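Side-chain contacts in amino Transferase (Eubacterium rectale, PDB 3ELE), which is probably a pyridoxal-5'-phosphate-dependent aminotransferase of the class I and II family, transferring amino groups between amino acids and keto acids: residues N54-E59 / Q293-K298; I160-L165 / E191-K196. All coordinates share one frame; numbering follows the deposited sequence.

Interaction 1: residues N54-E59 / Q293-K298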
ATOM      1  N   ASN A  54     -21.817  -4.776   2.492  1.00 35.66           N
ATOM      2  CA  ASN A  54     -22.138  -4.280   3.844  1.00 36.23           C
ATOM      3  C   ASN A  54     -22.689  -5.373   4.769  1.00 36.94           C
ATOM      4  O   ASN A  54     -22.309  -5.427   5.942  1.00 36.94           O
ATOM      5  CB  ASN A  54     -23.073  -3.053   3.785  1.00 35.85           C
ATOM      6  CG  ASN A  54     -22.354  -1.755   3.361  1.00 38.92           C
ATOM      7  OD1 ASN A  54     -21.118  -1.685   3.222  1.00 36.93           O
ATOM      8  ND2 ASN A  54     -23.144  -0.714   3.161  1.00 37.54           N
ATOM      9  N   ASP A  55     -23.564  -6.235   4.231  1.00 37.16           N
ATOM     10  CA  ASP A  55     -24.074  -7.410   4.952  1.00 37.65           C
ATOM     11  C   ASP A  55     -22.937  -8.339   5.405  1.00 36.91           C
ATOM     12  O   ASP A  55     -22.912  -8.755   6.563  1.00 37.48           O
ATOM     13  CB  ASP A  55     -25.073  -8.219   4.101  1.00 38.67           C
ATOM     14  CG  ASP A  55     -26.410  -7.532   3.925  1.00 39.73           C
ATOM     15  OD1 ASP A  55     -26.676  -6.466   4.540  1.00 41.91           O
ATOM     16  OD2 ASP A  55     -27.217  -8.090   3.149  1.00 40.77           O
ATOM     17  N   THR A  56     -21.992  -8.628   4.512  1.00 36.59           N
ATOM     18  CA  THR A  56     -20.845  -9.496   4.851  1.00 36.07           C
ATOM     19  C   THR A  56     -19.915  -8.838   5.871  1.00 36.70           C
ATOM     20  O   THR A  56     -19.474  -9.514   6.799  1.00 38.45           O
ATOM     21  CB  THR A  56     -20.007  -9.929   3.623  1.00 36.02           C
ATOM     22  OG1 THR A  56     -20.832 -10.621   2.674  1.00 32.68           O
ATOM     23  CG2 THR A  56     -18.871 -10.868   4.059  1.00 34.75           C
ATOM     24  N   ILE A  57     -19.602  -7.549   5.691  1.00 36.27           N
ATOM     25  CA  ILE A  57     -18.767  -6.798   6.655  1.00 35.44           C
ATOM     26  C   ILE A  57     -19.386  -6.878   8.064  1.00 37.20           C
ATOM     27  O   ILE A  57     -18.676  -7.142   9.047  1.00 36.41           O
ATOM     28  CB  ILE A  57     -18.565  -5.318   6.244  1.00 34.54           C
ATOM     29  CG1 ILE A  57     -17.690  -5.196   5.000  1.00 32.44           C
ATOM     30  CG2 ILE A  57     -17.882  -4.519   7.363  1.00 39.04           C
ATOM     31  CD1 ILE A  57     -17.691  -3.803   4.403  1.00 31.59           C
ATOM     32  N   LYS A  58     -20.700  -6.649   8.148  1.00 39.96           N
ATOM     33  CA  LYS A  58     -21.442  -6.771   9.412  1.00 42.37           C
ATOM     34  C   LYS A  58     -21.299  -8.165  10.047  1.00 41.95           C
ATOM     35  O   LYS A  58     -21.069  -8.268  11.253  1.00 41.52           O
ATOM     36  CB  LYS A  58     -22.929  -6.405   9.230  1.00 43.70           C
ATOM     37  CG  LYS A  58     -23.175  -4.895   9.193  1.00 47.26           C
ATOM     38  CD  LYS A  58     -24.660  -4.495   8.986  1.00 47.24           C
ATOM     39  CE  LYS A  58     -25.101  -4.598   7.509  1.00 51.49           C
ATOM     40  NZ  LYS A  58     -26.440  -3.985   7.240  1.00 46.63           N
ATOM     41  N   GLU A  59     -21.405  -9.211   9.225  1.00 42.44           N
ATOM     42  CA  GLU A  59     -21.278 -10.609   9.686  1.00 43.57           C
ATOM     43  C   GLU A  59     -19.894 -10.970  10.244  1.00 42.65           C
ATOM     44  O   GLU A  59     -19.794 -11.664  11.264  1.00 42.47           O
ATOM     45  CB  GLU A  59     -21.642 -11.587   8.563  1.00 43.02           C
ATOM     46  CG  GLU A  59     -23.148 -11.638   8.244  1.00 47.69           C
ATOM     47  CD  GLU A  59     -23.467 -12.460   6.985  1.00 47.05           C
ATOM     48  OE1 GLU A  59     -22.602 -13.269   6.548  1.00 53.05           O
ATOM     49  OE2 GLU A  59     -24.591 -12.304   6.443  1.00 53.56           O
ATOM     50  N   GLN A 293     -10.277  -8.947   2.434  1.00 33.12           N
ATOM     51  CA  GLN A 293      -9.929 -10.279   1.901  1.00 34.92           C
ATOM     52  C   GLN A 293     -10.980 -11.318   2.271  1.00 34.63           C
ATOM     53  O   GLN A 293     -11.424 -12.075   1.413  1.00 33.95           O
ATOM     54  CB  GLN A 293      -8.577 -10.786   2.407  1.00 35.35           C
ATOM     55  CG  GLN A 293      -7.360 -10.015   1.910  1.00 36.30           C
ATOM     56  CD  GLN A 293      -6.065 -10.766   2.179  1.00 37.53           C
ATOM     57  OE1 GLN A 293      -5.963 -11.946   1.853  1.00 37.18           O
ATOM     58  NE2 GLN A 293      -5.063 -10.082   2.748  1.00 37.03           N
ATOM     59  N   LYS A 294     -11.379 -11.328   3.549  1.00 35.65           N
ATOM     60  CA  LYS A 294     -12.374 -12.274   4.055  1.00 36.48           C
ATOM     61  C   LYS A 294     -13.760 -12.004   3.453  1.00 35.60           C
ATOM     62  O   LYS A 294     -14.481 -12.946   3.127  1.00 35.08           O
ATOM     63  CB  LYS A 294     -12.364 -12.332   5.593  1.00 36.17           C
ATOM     64  CG  LYS A 294     -10.968 -12.765   6.134  1.00 40.92           C
ATOM     65  CD  LYS A 294     -10.935 -12.968   7.625  1.00 39.30           C
ATOM     66  CE  LYS A 294      -9.543 -12.777   8.223  1.00 39.64           C
ATOM     67  NZ  LYS A 294      -8.415 -13.443   7.507  1.00 43.28           N
HETATM   68  N   MSE A 295     -14.090 -10.724   3.266  1.00 35.90           N
HETATM   69  CA  MSE A 295     -15.369 -10.311   2.656  0.50 36.08           C
HETATM   70  C   MSE A 295     -15.480 -10.750   1.182  1.00 35.85           C
HETATM   71  O   MSE A 295     -16.554 -11.184   0.744  1.00 34.78           O
HETATM   72  CB  MSE A 295     -15.566  -8.783   2.810  0.50 36.42           C
HETATM   73  CG  MSE A 295     -16.772  -8.154   2.095  0.50 35.95           C
HETATM   74 SE   MSE A 295     -16.518  -7.742   0.201  0.38 39.28          SE
HETATM   75  CE  MSE A 295     -15.091  -6.476   0.318  0.50 35.13           C
ATOM     76  N   ILE A 296     -14.387 -10.608   0.424  1.00 37.02           N
ATOM     77  CA  ILE A 296     -14.335 -10.969  -1.017  1.00 38.11           C
ATOM     78  C   ILE A 296     -14.687 -12.451  -1.299  1.00 37.88           C
ATOM     79  O   ILE A 296     -15.231 -12.760  -2.369  1.00 37.84           O
ATOM     80  CB  ILE A 296     -12.961 -10.513  -1.702  1.00 39.35           C
ATOM     81  CG1 ILE A 296     -13.084  -9.118  -2.342  1.00 40.82           C
ATOM     82  CG2 ILE A 296     -12.494 -11.434  -2.809  1.00 40.70           C
ATOM     83  CD1 ILE A 296     -12.816  -8.023  -1.433  1.00 43.45           C
ATOM     84  N   VAL A 297     -14.410 -13.334  -0.331  1.00 36.64           N
ATOM     85  CA  VAL A 297     -14.735 -14.763  -0.417  1.00 36.64           C
ATOM     86  C   VAL A 297     -16.219 -14.990  -0.753  1.00 38.22           C
ATOM     87  O   VAL A 297     -16.537 -15.881  -1.547  1.00 38.42           O
ATOM     88  CB  VAL A 297     -14.363 -15.516   0.905  1.00 36.63           C
ATOM     89  CG1 VAL A 297     -14.820 -17.000   0.888  1.00 35.05           C
ATOM     90  CG2 VAL A 297     -12.876 -15.426   1.158  1.00 33.78           C
ATOM     91  N   LYS A 298     -17.094 -14.152  -0.179  1.00 38.05           N
ATOM     92  CA  LYS A 298     -18.543 -14.216  -0.366  1.00 39.62           C
ATOM     93  C   LYS A 298     -19.157 -13.283  -1.438  1.00 39.60           C
ATOM     94  O   LYS A 298     -20.388 -13.288  -1.609  1.00 38.03           O
ATOM     95  CB  LYS A 298     -19.227 -13.981   0.995  1.00 40.92           C
ATOM     96  CG  LYS A 298     -18.672 -14.916   2.083  1.00 44.82           C
ATOM     97  CD  LYS A 298     -19.653 -15.223   3.193  1.00 51.37           C
ATOM     98  CE  LYS A 298     -19.090 -16.285   4.160  1.00 51.99           C
ATOM     99  NZ  LYS A 298     -18.789 -17.609   3.498  1.00 55.73           N
TER
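Thr56 packs against Met295, modelled as selenomethionine in two conformers, one of which is described here, where helix 51-63 meets helix 290-296 in a small helix-helix contact of the class I and II aminotransferase fold. The two side chains cross at about a right angle. Followed outward, Thr56 begins with CB, 4.0 Å from Met295 CG, and then divides into an apolar and a polar branch. The methyl goes straight to the partner helix: Thr56 CG2 is anti to the backbone N and lies 3.8 Å from Met295 CA, with Met295 CB only slightly farther at 4.1 Å. It therefore rests on the backbone of the opposing helix as well as on the base of the side chain. The hydroxyl turns back beside its own backbone N (chi1 -58°), where OG1 hydrogen-bonds to Ile52 O one turn earlier and so satisfies a buried polar group within its own helix. Ile57 adds a second apolar touch, its CG1 4.2 Å from Met295 CG. Ile57 also packs against Ile57 of the second subunit, which places this helix at the dimer interface. Besides its bond to Ile52, Thr56 OG1 borders the aliphatic base of Lys298, whose CB is 4.1 Å away.

Interaction 2: residues I160-L165 / E191-K196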
ATOM      1  N   ILE A 160      -6.101  -1.010 -31.701  1.00 34.68           N
ATOM      2  CA  ILE A 160      -4.649  -0.806 -31.683  1.00 33.68           C
ATOM      3  C   ILE A 160      -4.164  -0.601 -33.101  1.00 33.76           C
ATOM      4  O   ILE A 160      -4.569  -1.323 -33.994  1.00 32.91           O
ATOM      5  CB  ILE A 160      -3.921  -2.018 -31.049  1.00 33.83           C
ATOM      6  CG1 ILE A 160      -4.405  -2.226 -29.591  1.00 34.06           C
ATOM      7  CG2 ILE A 160      -2.391  -1.833 -31.117  1.00 33.89           C
ATOM      8  CD1 ILE A 160      -3.722  -3.370 -28.830  1.00 32.23           C
ATOM      9  N   ASP A 161      -3.314   0.411 -33.291  1.00 34.91           N
ATOM     10  CA  ASP A 161      -2.619   0.629 -34.565  1.00 34.56           C
ATOM     11  C   ASP A 161      -1.407  -0.303 -34.454  1.00 34.88           C
ATOM     12  O   ASP A 161      -0.374   0.073 -33.881  1.00 35.83           O
ATOM     13  CB  ASP A 161      -2.220   2.104 -34.711  1.00 33.86           C
ATOM     14  CG  ASP A 161      -1.423   2.396 -35.973  1.00 33.16           C
ATOM     15  OD1 ASP A 161      -0.801   1.488 -36.595  1.00 29.94           O
ATOM     16  OD2 ASP A 161      -1.365   3.588 -36.306  1.00 31.13           O
ATOM     17  N   PHE A 162      -1.545  -1.515 -34.991  1.00 35.09           N
ATOM     18  CA  PHE A 162      -0.475  -2.530 -34.922  1.00 34.49           C
ATOM     19  C   PHE A 162       0.824  -2.170 -35.623  1.00 35.92           C
ATOM     20  O   PHE A 162       1.881  -2.612 -35.173  1.00 35.74           O
ATOM     21  CB  PHE A 162      -0.976  -3.912 -35.352  1.00 33.74           C
ATOM     22  CG  PHE A 162      -1.972  -4.497 -34.395  1.00 34.25           C
ATOM     23  CD1 PHE A 162      -1.557  -4.947 -33.128  1.00 31.82           C
ATOM     24  CD2 PHE A 162      -3.332  -4.547 -34.721  1.00 34.54           C
ATOM     25  CE1 PHE A 162      -2.470  -5.463 -32.213  1.00 32.86           C
ATOM     26  CE2 PHE A 162      -4.258  -5.061 -33.810  1.00 33.28           C
ATOM     27  CZ  PHE A 162      -3.829  -5.525 -32.558  1.00 30.74           C
ATOM     28  N   ASP A 163       0.751  -1.369 -36.692  1.00 36.26           N
ATOM     29  CA  ASP A 163       1.961  -0.875 -37.383  1.00 36.64           C
ATOM     30  C   ASP A 163       2.767   0.045 -36.447  1.00 35.12           C
ATOM     31  O   ASP A 163       3.983  -0.176 -36.241  1.00 33.41           O
ATOM     32  CB  ASP A 163       1.613  -0.158 -38.701  1.00 36.55           C
ATOM     33  CG  ASP A 163       1.177  -1.130 -39.826  1.00 42.55           C
ATOM     34  OD1 ASP A 163       1.140  -2.360 -39.616  1.00 47.16           O
ATOM     35  OD2 ASP A 163       0.880  -0.655 -40.948  1.00 49.89           O
ATOM     36  N   ALA A 164       2.068   1.026 -35.862  1.00 34.12           N
ATOM     37  CA  ALA A 164       2.646   1.967 -34.899  1.00 34.18           C
ATOM     38  C   ALA A 164       3.200   1.201 -33.692  1.00 34.75           C
ATOM     39  O   ALA A 164       4.328   1.451 -33.286  1.00 35.08           O
ATOM     40  CB  ALA A 164       1.594   3.012 -34.434  1.00 35.07           C
ATOM     41  N   LEU A 165       2.443   0.227 -33.170  1.00 34.26           N
ATOM     42  CA  LEU A 165       2.899  -0.573 -32.015  1.00 33.71           C
ATOM     43  C   LEU A 165       4.168  -1.340 -32.339  1.00 33.79           C
ATOM     44  O   LEU A 165       5.137  -1.214 -31.603  1.00 33.05           O
ATOM     45  CB  LEU A 165       1.830  -1.540 -31.483  1.00 33.98           C
ATOM     46  CG  LEU A 165       2.227  -2.560 -30.392  1.00 34.64           C
ATOM     47  CD1 LEU A 165       2.973  -1.903 -29.199  1.00 29.60           C
ATOM     48  CD2 LEU A 165       0.998  -3.337 -29.934  1.00 31.35           C
ATOM     49  N   GLU A 191     -11.722  -9.865 -29.570  1.00 37.04           N
ATOM     50  CA  GLU A 191     -10.909 -11.085 -29.614  1.00 37.61           C
ATOM     51  C   GLU A 191      -9.849 -10.971 -30.709  1.00 36.63           C
ATOM     52  O   GLU A 191      -8.690 -11.358 -30.495  1.00 38.00           O
ATOM     53  CB  GLU A 191     -11.771 -12.323 -29.882  1.00 38.12           C
ATOM     54  CG  GLU A 191     -11.012 -13.622 -29.718  1.00 41.27           C
ATOM     55  CD  GLU A 191     -11.820 -14.870 -30.039  1.00 39.31           C
ATOM     56  OE1 GLU A 191     -12.603 -14.867 -31.026  1.00 42.41           O
ATOM     57  OE2 GLU A 191     -11.605 -15.878 -29.329  1.00 39.07           O
ATOM     58  N   GLU A 192     -10.250 -10.437 -31.865  1.00 36.12           N
ATOM     59  CA  GLU A 192      -9.350 -10.253 -32.998  1.00 36.99           C
ATOM     60  C   GLU A 192      -8.163  -9.351 -32.615  1.00 33.93           C
ATOM     61  O   GLU A 192      -7.018  -9.691 -32.902  1.00 34.03           O
ATOM     62  CB  GLU A 192     -10.119  -9.720 -34.217  1.00 36.60           C
ATOM     63  CG  GLU A 192      -9.290  -9.560 -35.484  1.00 42.70           C
ATOM     64  CD  GLU A 192     -10.113  -9.097 -36.681  1.00 42.10           C
ATOM     65  OE1 GLU A 192     -11.322  -9.419 -36.773  1.00 56.28           O
ATOM     66  OE2 GLU A 192      -9.532  -8.418 -37.552  1.00 57.87           O
ATOM     67  N   THR A 193      -8.447  -8.231 -31.955  1.00 32.58           N
ATOM     68  CA  THR A 193      -7.403  -7.308 -31.478  1.00 31.66           C
ATOM     69  C   THR A 193      -6.459  -7.995 -30.480  1.00 31.47           C
ATOM     70  O   THR A 193      -5.238  -7.881 -30.607  1.00 31.66           O
ATOM     71  CB  THR A 193      -8.036  -6.053 -30.855  1.00 29.88           C
ATOM     72  OG1 THR A 193      -8.734  -5.350 -31.880  1.00 30.40           O
ATOM     73  CG2 THR A 193      -7.005  -5.137 -30.243  1.00 28.87           C
ATOM     74  N   ILE A 194      -7.036  -8.740 -29.531  1.00 32.38           N
ATOM     75  CA  ILE A 194      -6.276  -9.485 -28.526  1.00 32.50           C
ATOM     76  C   ILE A 194      -5.415 -10.578 -29.199  1.00 33.56           C
ATOM     77  O   ILE A 194      -4.260 -10.752 -28.808  1.00 33.88           O
ATOM     78  CB  ILE A 194      -7.200 -10.057 -27.386  1.00 33.20           C
ATOM     79  CG1 ILE A 194      -7.928  -8.918 -26.606  1.00 30.23           C
ATOM     80  CG2 ILE A 194      -6.411 -10.967 -26.425  1.00 29.91           C
ATOM     81  CD1 ILE A 194      -6.997  -7.888 -25.868  1.00 31.22           C
ATOM     82  N   LYS A 195      -5.955 -11.267 -30.215  1.00 34.22           N
ATOM     83  CA  LYS A 195      -5.209 -12.300 -30.972  1.00 36.23           C
ATOM     84  C   LYS A 195      -4.045 -11.701 -31.786  1.00 35.85           C
ATOM     85  O   LYS A 195      -2.951 -12.248 -31.752  1.00 35.65           O
ATOM     86  CB  LYS A 195      -6.127 -13.120 -31.898  1.00 36.36           C
ATOM     87  CG  LYS A 195      -7.030 -14.108 -31.161  1.00 39.19           C
ATOM     88  CD  LYS A 195      -8.200 -14.607 -32.004  1.00 39.11           C
ATOM     89  CE  LYS A 195      -7.800 -15.472 -33.170  1.00 46.44           C
ATOM     90  NZ  LYS A 195      -9.013 -15.913 -33.970  1.00 47.50           N
ATOM     91  N   LYS A 196      -4.282 -10.600 -32.508  1.00 36.05           N
ATOM     92  CA  LYS A 196      -3.202  -9.931 -33.290  1.00 37.51           C
ATOM     93  C   LYS A 196      -2.077  -9.434 -32.377  1.00 35.38           C
ATOM     94  O   LYS A 196      -0.906  -9.568 -32.720  1.00 35.61           O
ATOM     95  CB  LYS A 196      -3.718  -8.760 -34.142  1.00 37.99           C
ATOM     96  CG  LYS A 196      -4.596  -9.165 -35.315  1.00 42.40           C
ATOM     97  CD  LYS A 196      -4.957  -7.976 -36.246  1.00 42.07           C
ATOM     98  CE  LYS A 196      -3.718  -7.501 -37.064  1.00 49.43           C
ATOM     99  NZ  LYS A 196      -4.013  -6.589 -38.225  1.00 49.08           N
TER
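Phe162 and Lys196 make the main apolar contact, a CH-pi interaction between the first turn of helix 162-167 and helix 191-208 in the aminotransferase fold. Lys196 CB lies over one face of the Phe162 ring, 3.9 Å from its centroid and 23° off the normal. A bend at chi3 (71°) carries the rest of the lysine chain along the same ring, with Lys196 CE 3.8 Å from Phe162 CD2. Ile160 CB sits over the opposite face, sandwiching the ring between a neighbour of its own segment and the lysine. Aliphatic packing continues beside the ring, where Thr193 CG2 is 4.0 Å from Ile160 CG1 and 3.9 Å from Phe162 CZ. With Phe162 cut back to an alanine, the Lys196 methylenes would probably lose the surface they lie on, and a gap would open beside Thr193 CG2.

At the ring edge, near its plane, Phe162 CZ approaches the backbone Thr193 O at 3.4 Å. Hydrogen bonding stays within or beside the segments. Asp161 is the N-cap of helix 162-167: its OD1 accepts from Ala164 N at 3.0 Å in a nearly straight bond, met from above the carboxylate plane. Thr193 OG1 turns elsewhere, to Gln159 OE1. The contact thus uses the lysine's methylenes as apolar surface, while the phenyl's weakly positive rim faces a carbonyl oxygen; its cohesion is probably mainly dispersive, with a small electrostatic share.

How the interactions relate
Interactions 1 and 2 lie on opposite sides of the chain's centre, their centres 40 Å apart and their nearest atoms about 24 Å apart, so they do not touch. Along the chain they are nested: 54-59 comes first, then 160-165 and 191-196, and finally 293-298. The loop closed by interaction 1 also contains all seven strands of the mixed sheet. Interaction 2 is local to that sheet, joining the helices before and after strand 173-178, and no other chain of the assembly touches it. Interaction 1 instead brings distant parts of the sequence together beside the second subunit, with the Met295 side chain about 12 Å from a bound pyridoxal-5'-phosphate.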